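Long-range contacts in biofilm-associated surface protein (PDB 7C7U), which sits on the staphylococcal cell wall, binds calcium and probably acts as a switch that modulates functional amyloid and biofilm formation: residues K22-T27 against N175-T180; N68-D73 against V169-E174. All coordinates share one frame; numbering follows the deposited sequence.

How the interactions relate
Interactions 1 and 2 illustrate how one short hairpin can collect distant pieces of chain into a single mixed sheet. Strand 163-171 turns back into strand 176-178; interaction 2 pairs the first of these antiparallel with strand 70-76, and interaction 1 pairs the second in parallel with the short strand 26-27. Locally the neighbours run 70-76, 163-171, 176-178, 26-27 within a larger, branched sheet. Along the chain interaction 2 is nested inside the loop that interaction 1 closes, their centres about 10 Å apart. Probable backbone hydrogen bonds link D171 N to K176 O and V178 N to V169 O, and T27 OG1 bonds E174 OE1. A segment close to the start of the modelled chain is thus tied into this domain.

Interaction 1 of 2, residues K22-T27 against N175-T180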
loop_
_atom_site.group_PDB
_atom_site.type_symbol
_atom_site.label_atom_id
_atom_site.label_comp_id
_atom_site.label_asym_id
_atom_site.label_seq_id
_atom_site.Cartn_x
_atom_site.Cartn_y
_atom_site.Cartn_z
ATOM N N LYS A 22 -2.909 9.495 2.437
ATOM C CA LYS A 22 -2.943 8.253 1.686
ATOM C C LYS A 22 -1.574 8.001 1.071
ATOM O O LYS A 22 -0.910 8.926 0.599
ATOM C CB LYS A 22 -4.013 8.317 0.598
ATOM C CG LYS A 22 -5.348 8.819 1.109
ATOM C CD LYS A 22 -6.499 8.416 0.205
ATOM C CE LYS A 22 -7.815 8.799 0.844
ATOM N NZ LYS A 22 -7.966 8.122 2.167
ATOM N N SER A 23 -1.126 6.752 1.140
ATOM C CA SER A 23 0.042 6.307 0.401
ATOM C C SER A 23 -0.324 6.071 -1.063
ATOM O O SER A 23 -1.493 5.892 -1.419
ATOM C CB SER A 23 0.598 5.027 1.023
ATOM O OG SER A 23 -0.404 4.016 1.049
ATOM N N LEU A 24 0.693 6.036 -1.916
ATOM C CA LEU A 24 0.502 5.814 -3.339
ATOM C C LEU A 24 0.985 4.422 -3.719
ATOM O O LEU A 24 1.926 3.893 -3.121
ATOM C CB LEU A 24 1.246 6.863 -4.176
ATOM C CG LEU A 24 0.750 8.305 -4.030
ATOM C CD1 LEU A 24 1.509 9.227 -4.959
ATOM C CD2 LEU A 24 -0.745 8.392 -4.288
ATOM N N GLY A 25 0.299 3.816 -4.690
ATOM C CA GLY A 25 0.766 2.579 -5.278
ATOM C C GLY A 25 1.961 2.809 -6.187
ATOM O O GLY A 25 2.398 3.934 -6.438
ATOM N N TYR A 26 2.493 1.704 -6.703
ATOM C CA TYR A 26 3.668 1.722 -7.565
ATOM C C TYR A 26 3.310 1.342 -9.000
ATOM O O TYR A 26 2.409 0.533 -9.245
ATOM C CB TYR A 26 4.750 0.759 -7.055
ATOM C CG TYR A 26 5.527 1.232 -5.842
ATOM C CD1 TYR A 26 6.330 2.366 -5.897
ATOM C CD2 TYR A 26 5.477 0.522 -4.645
ATOM C CE1 TYR A 26 7.053 2.791 -4.781
ATOM C CE2 TYR A 26 6.185 0.938 -3.528
ATOM C CZ TYR A 26 6.974 2.070 -3.600
ATOM O OH TYR A 26 7.683 2.474 -2.488
ATOM N N THR A 27 4.039 1.937 -9.945
ATOM C CA THR A 27 4.035 1.538 -11.345
ATOM C C THR A 27 5.480 1.396 -11.803
ATOM O O THR A 27 6.394 1.951 -11.192
ATOM C CB THR A 27 3.323 2.550 -12.250
ATOM O OG1 THR A 27 3.254 2.026 -13.584
ATOM C CG2 THR A 27 4.105 3.861 -12.288
ATOM N N ASN A 175 -1.396 8.223 -11.075
ATOM C CA ASN A 175 -1.206 8.587 -9.667
ATOM C C ASN A 175 -0.449 7.489 -8.918
ATOM O O ASN A 175 -0.827 7.074 -7.822
ATOM C CB ASN A 175 -2.545 8.895 -8.986
ATOM C CG ASN A 175 -2.381 9.589 -7.631
ATOM O OD1 ASN A 175 -1.440 10.360 -7.420
ATOM N ND2 ASN A 175 -3.304 9.316 -6.707
ATOM N N LYS A 176 0.640 7.019 -9.527
ATOM C CA LYS A 176 1.499 6.001 -8.934
ATOM C C LYS A 176 2.946 6.467 -8.916
ATOM O O LYS A 176 3.353 7.334 -9.694
ATOM C CB LYS A 176 1.399 4.668 -9.682
ATOM C CG LYS A 176 -0.027 4.141 -9.773
ATOM C CD LYS A 176 -0.019 2.634 -9.829
ATOM C CE LYS A 176 -1.384 2.064 -9.484
ATOM N NZ LYS A 176 -1.302 0.592 -9.322
ATOM N N ILE A 177 3.726 5.855 -8.022
ATOM C CA ILE A 177 5.158 6.119 -7.917
ATOM C C ILE A 177 5.902 5.204 -8.878
ATOM O O ILE A 177 5.723 3.978 -8.850
ATOM C CB ILE A 177 5.658 5.913 -6.476
ATOM C CG1 ILE A 177 4.920 6.840 -5.508
ATOM C CG2 ILE A 177 7.172 6.131 -6.392
ATOM C CD1 ILE A 177 5.102 6.450 -4.057
ATOM N N VAL A 178 6.734 5.801 -9.725
ATOM C CA VAL A 178 7.662 5.072 -10.584
ATOM C C VAL A 178 8.686 4.384 -9.686
ATOM O O VAL A 178 9.526 5.046 -9.072
ATOM C CB VAL A 178 8.343 6.004 -11.589
ATOM C CG1 VAL A 178 9.252 5.210 -12.531
ATOM C CG2 VAL A 178 7.292 6.815 -12.352
ATOM N N ARG A 179 8.633 3.049 -9.636
ATOM C CA ARG A 179 9.343 2.301 -8.601
ATOM C C ARG A 179 10.832 2.630 -8.577
ATOM O O ARG A 179 11.409 2.863 -7.507
ATOM C CB ARG A 179 9.116 0.804 -8.818
ATOM C CG ARG A 179 9.853 -0.126 -7.867
ATOM C CD ARG A 179 9.508 -1.585 -8.183
ATOM N NE ARG A 179 8.230 -1.694 -8.884
ATOM C CZ ARG A 179 7.084 -2.059 -8.315
ATOM N NH1 ARG A 179 7.045 -2.370 -7.025
ATOM N NH2 ARG A 179 5.970 -2.119 -9.038
ATOM N N THR A 180 11.467 2.697 -9.744
ATOM C CA THR A 180 12.914 2.869 -9.782
ATOM C C THR A 180 13.356 4.297 -9.489
ATOM O O THR A 180 14.554 4.531 -9.321
ATOM C CB THR A 180 13.456 2.438 -11.147
ATOM O OG1 THR A 180 12.704 3.081 -12.181
ATOM C CG2 THR A 180 13.319 0.937 -11.312
#
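A short parallel pairing of strands 26-27 and 176-178 adds the N-terminal part of the chain to the edge of the hairpin that follows strand 163-171. Three backbone hydrogen bonds hold it: I177 N gives to G25 O in the carbonyl plane (2.8 Å, 172° at the hydrogen), T27 N gives to I177 O from well above the plane of that carbonyl, and R179 N meets T27 O almost head-on. I177 thus directs its N-H and its C=O to G25 and T27, the residues flanking its bridge partner Y26, the usual pattern of a parallel pair.

On one face, Y26 and I177 lie side by side and point the same way. With CG of Y26 anti to its own carbonyl carbon (chi1 -75°), the CD1-CE1 side of the ring runs along the branched carbon of I177, CD1 lying 3.7 Å from I177 CB and CE1 touching CG2. I177 O sits at the ring edge, in its plane. The other branch of I177 goes to L24, whose CB is 3.9 Å from CD1 of I177; L24 CD2 in turn rests 3.6 Å from ND2 of N175. R179 bends at chi3 and lays one guanidinium face over CB of Y26. On the face carrying T27 and V178, T27 CG2 packs 3.8 Å from K176 CB, and the K176 chain extends past Y26 O.

Y26 OH is bound nearby, to E182. Three directional backbone bonds therefore fix the register, I177 packs against both Y26 and L24, and the charge of R179 is paired through NE with D28.

Interaction 2 of 2, residues N68-D73 against V169-E174; sequences NRYKID and VRDSRE
R69 and D171 meet where the antiparallel pairing of strands 70-76 and 163-171, part of the domain's mixed sheet, ends, beside S172. Backbone bonds come from the K71-R170 hydrogen-bonded pair, K71 N to R170 O and R170 N to K71 O. Beyond it R69 O accepts twice from S172, from OG at 2.7 Å and from N at 3.0 Å.

Charged contacts gather on R69. Its extended chain, with CG anti to the backbone N (chi1 -179°), grips D171 side-on: NE reaches OD1 in the guanidinium plane (3.0 Å, 168°), and NH2 reaches OD2 on the syn side at 2.7 Å. A long salt bridge joins NH2 to E174 OE2; OE1 is bonded to T27. D171 OD1 also takes E174 N, an Asx motif, from the opposite face of the carboxylate. At the far end D73 OD2 pairs with R170 NE, which also binds E115.

Apolar packing sets Y70 CB on V169 CG1 and CE1 beside D171 CB. The ring carries R69 CD on one face. R69's guanidinium is sandwiched: Y70 OH, bonded to N29, lies over its centre; R173 stacks on the other face, its like charge probably offset by D171 and E174, centres 4.0 Å apart, planes at 10°.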
loop_
_atom_site.group_PDB
_atom_site.type_symbol
_atom_site.label_atom_id
_atom_site.label_comp_id
_atom_site.label_asym_id
_atom_site.label_seq_id
_atom_site.Cartn_x
_atom_site.Cartn_y
_atom_site.Cartn_z
ATOM N N ASN A 68 4.289 16.516 -19.961
ATOM C CA ASN A 68 4.159 16.787 -18.537
ATOM C C ASN A 68 3.550 15.615 -17.777
ATOM O O ASN A 68 3.032 15.803 -16.672
ATOM C CB ASN A 68 3.346 18.065 -18.304
ATOM C CG ASN A 68 1.912 17.945 -18.784
ATOM O OD1 ASN A 68 1.649 17.410 -19.864
ATOM N ND2 ASN A 68 0.974 18.437 -17.980
ATOM N N ARG A 69 3.592 14.408 -18.349
ATOM C CA ARG A 69 3.007 13.259 -17.668
ATOM C C ARG A 69 3.725 12.965 -16.357
ATOM O O ARG A 69 3.080 12.708 -15.333
ATOM C CB ARG A 69 3.045 12.022 -18.562
ATOM C CG ARG A 69 2.412 10.801 -17.907
ATOM C CD ARG A 69 2.596 9.547 -18.736
ATOM N NE ARG A 69 2.094 8.369 -18.037
ATOM C CZ ARG A 69 1.948 7.173 -18.597
ATOM N NH1 ARG A 69 2.265 6.995 -19.874
ATOM N NH2 ARG A 69 1.481 6.156 -17.883
ATOM N N TYR A 70 5.055 13.021 -16.356
ATOM C CA TYR A 70 5.836 12.592 -15.206
ATOM C C TYR A 70 6.307 13.802 -14.413
ATOM O O TYR A 70 6.868 14.749 -14.977
ATOM C CB TYR A 70 7.012 11.726 -15.648
ATOM C CG TYR A 70 6.562 10.398 -16.204
ATOM C CD1 TYR A 70 5.974 9.457 -15.383
ATOM C CD2 TYR A 70 6.703 10.098 -17.555
ATOM C CE1 TYR A 70 5.549 8.247 -15.877
ATOM C CE2 TYR A 70 6.274 8.875 -18.067
ATOM C CZ TYR A 70 5.701 7.958 -17.219
ATOM O OH TYR A 70 5.265 6.742 -17.692
ATOM N N LYS A 71 6.090 13.755 -13.103
ATOM C CA LYS A 71 6.336 14.870 -12.205
ATOM C C LYS A 71 7.394 14.497 -11.177
ATOM O O LYS A 71 7.621 13.324 -10.887
ATOM C CB LYS A 71 5.051 15.272 -11.470
ATOM C CG LYS A 71 3.813 15.378 -12.356
ATOM C CD LYS A 71 3.631 16.816 -12.802
ATOM C CE LYS A 71 2.520 16.954 -13.824
ATOM N NZ LYS A 71 2.637 18.253 -14.556
ATOM N N ILE A 72 8.036 15.515 -10.618
ATOM C CA ILE A 72 8.948 15.340 -9.495
ATOM C C ILE A 72 8.179 15.675 -8.223
ATOM O O ILE A 72 7.586 16.753 -8.112
ATOM C CB ILE A 72 10.194 16.221 -9.654
ATOM C CG1 ILE A 72 11.013 15.754 -10.857
ATOM C CG2 ILE A 72 11.034 16.215 -8.389
ATOM C CD1 ILE A 72 12.129 16.723 -11.186
ATOM N N ASP A 73 8.152 14.743 -7.277
ATOM C CA ASP A 73 7.423 14.927 -6.028
ATOM C C ASP A 73 8.390 14.920 -4.861
ATOM O O ASP A 73 9.206 14.001 -4.729
ATOM C CB ASP A 73 6.352 13.850 -5.816
ATOM C CG ASP A 73 5.078 14.187 -6.519
ATOM O OD1 ASP A 73 5.142 15.094 -7.367
ATOM O OD2 ASP A 73 4.011 13.603 -6.209
ATOM N N VAL A 169 9.506 10.249 -8.793
ATOM C CA VAL A 169 8.753 10.640 -9.974
ATOM C C VAL A 169 7.356 10.035 -9.860
ATOM O O VAL A 169 7.210 8.840 -9.578
ATOM C CB VAL A 169 9.462 10.173 -11.259
ATOM C CG1 VAL A 169 8.603 10.442 -12.489
ATOM C CG2 VAL A 169 10.815 10.864 -11.394
ATOM N N ARG A 170 6.333 10.864 -10.042
ATOM C CA ARG A 170 4.951 10.407 -10.039
ATOM C C ARG A 170 4.426 10.359 -11.466
ATOM O O ARG A 170 4.564 11.331 -12.215
ATOM C CB ARG A 170 4.057 11.318 -9.197
ATOM C CG ARG A 170 2.639 10.727 -8.926
ATOM C CD ARG A 170 1.811 11.636 -8.018
ATOM N NE ARG A 170 1.583 12.960 -8.607
ATOM C CZ ARG A 170 0.527 13.294 -9.347
ATOM N NH1 ARG A 170 0.424 14.527 -9.825
ATOM N NH2 ARG A 170 -0.447 12.415 -9.582
ATOM N N ASP A 171 3.833 9.226 -11.831
ATOM C CA ASP A 171 3.049 9.085 -13.060
ATOM C C ASP A 171 1.718 9.773 -12.811
ATOM O O ASP A 171 0.861 9.249 -12.095
ATOM C CB ASP A 171 2.879 7.607 -13.404
ATOM C CG ASP A 171 2.086 7.359 -14.704
ATOM O OD1 ASP A 171 1.348 8.254 -15.178
ATOM O OD2 ASP A 171 2.205 6.235 -15.239
ATOM N N SER A 172 1.537 10.965 -13.383
ATOM C CA SER A 172 0.319 11.719 -13.099
ATOM C C SER A 172 -0.900 11.125 -13.793
ATOM O O SER A 172 -2.029 11.433 -13.399
ATOM C CB SER A 172 0.474 13.182 -13.499
ATOM O OG SER A 172 0.527 13.304 -14.901
ATOM N N ARG A 173 -0.701 10.291 -14.818
ATOM C CA ARG A 173 -1.839 9.609 -15.422
ATOM C C ARG A 173 -2.373 8.521 -14.497
ATOM O O ARG A 173 -3.590 8.345 -14.376
ATOM C CB ARG A 173 -1.451 9.026 -16.783
ATOM C CG ARG A 173 -2.607 8.320 -17.502
ATOM C CD ARG A 173 -2.173 7.723 -18.831
ATOM N NE ARG A 173 -1.534 8.706 -19.703
ATOM C CZ ARG A 173 -1.021 8.419 -20.898
ATOM N NH1 ARG A 173 -1.078 7.177 -21.358
ATOM N NH2 ARG A 173 -0.448 9.371 -21.627
ATOM N N GLU A 174 -1.483 7.807 -13.803
ATOM C CA GLU A 174 -1.891 6.702 -12.947
ATOM C C GLU A 174 -1.907 7.050 -11.461
ATOM O O GLU A 174 -2.423 6.253 -10.665
ATOM C CB GLU A 174 -0.971 5.492 -13.163
ATOM C CG GLU A 174 -0.737 5.112 -14.613
ATOM C CD GLU A 174 0.097 3.845 -14.745
ATOM O OE1 GLU A 174 0.553 3.328 -13.703
ATOM O OE2 GLU A 174 0.295 3.361 -15.882
#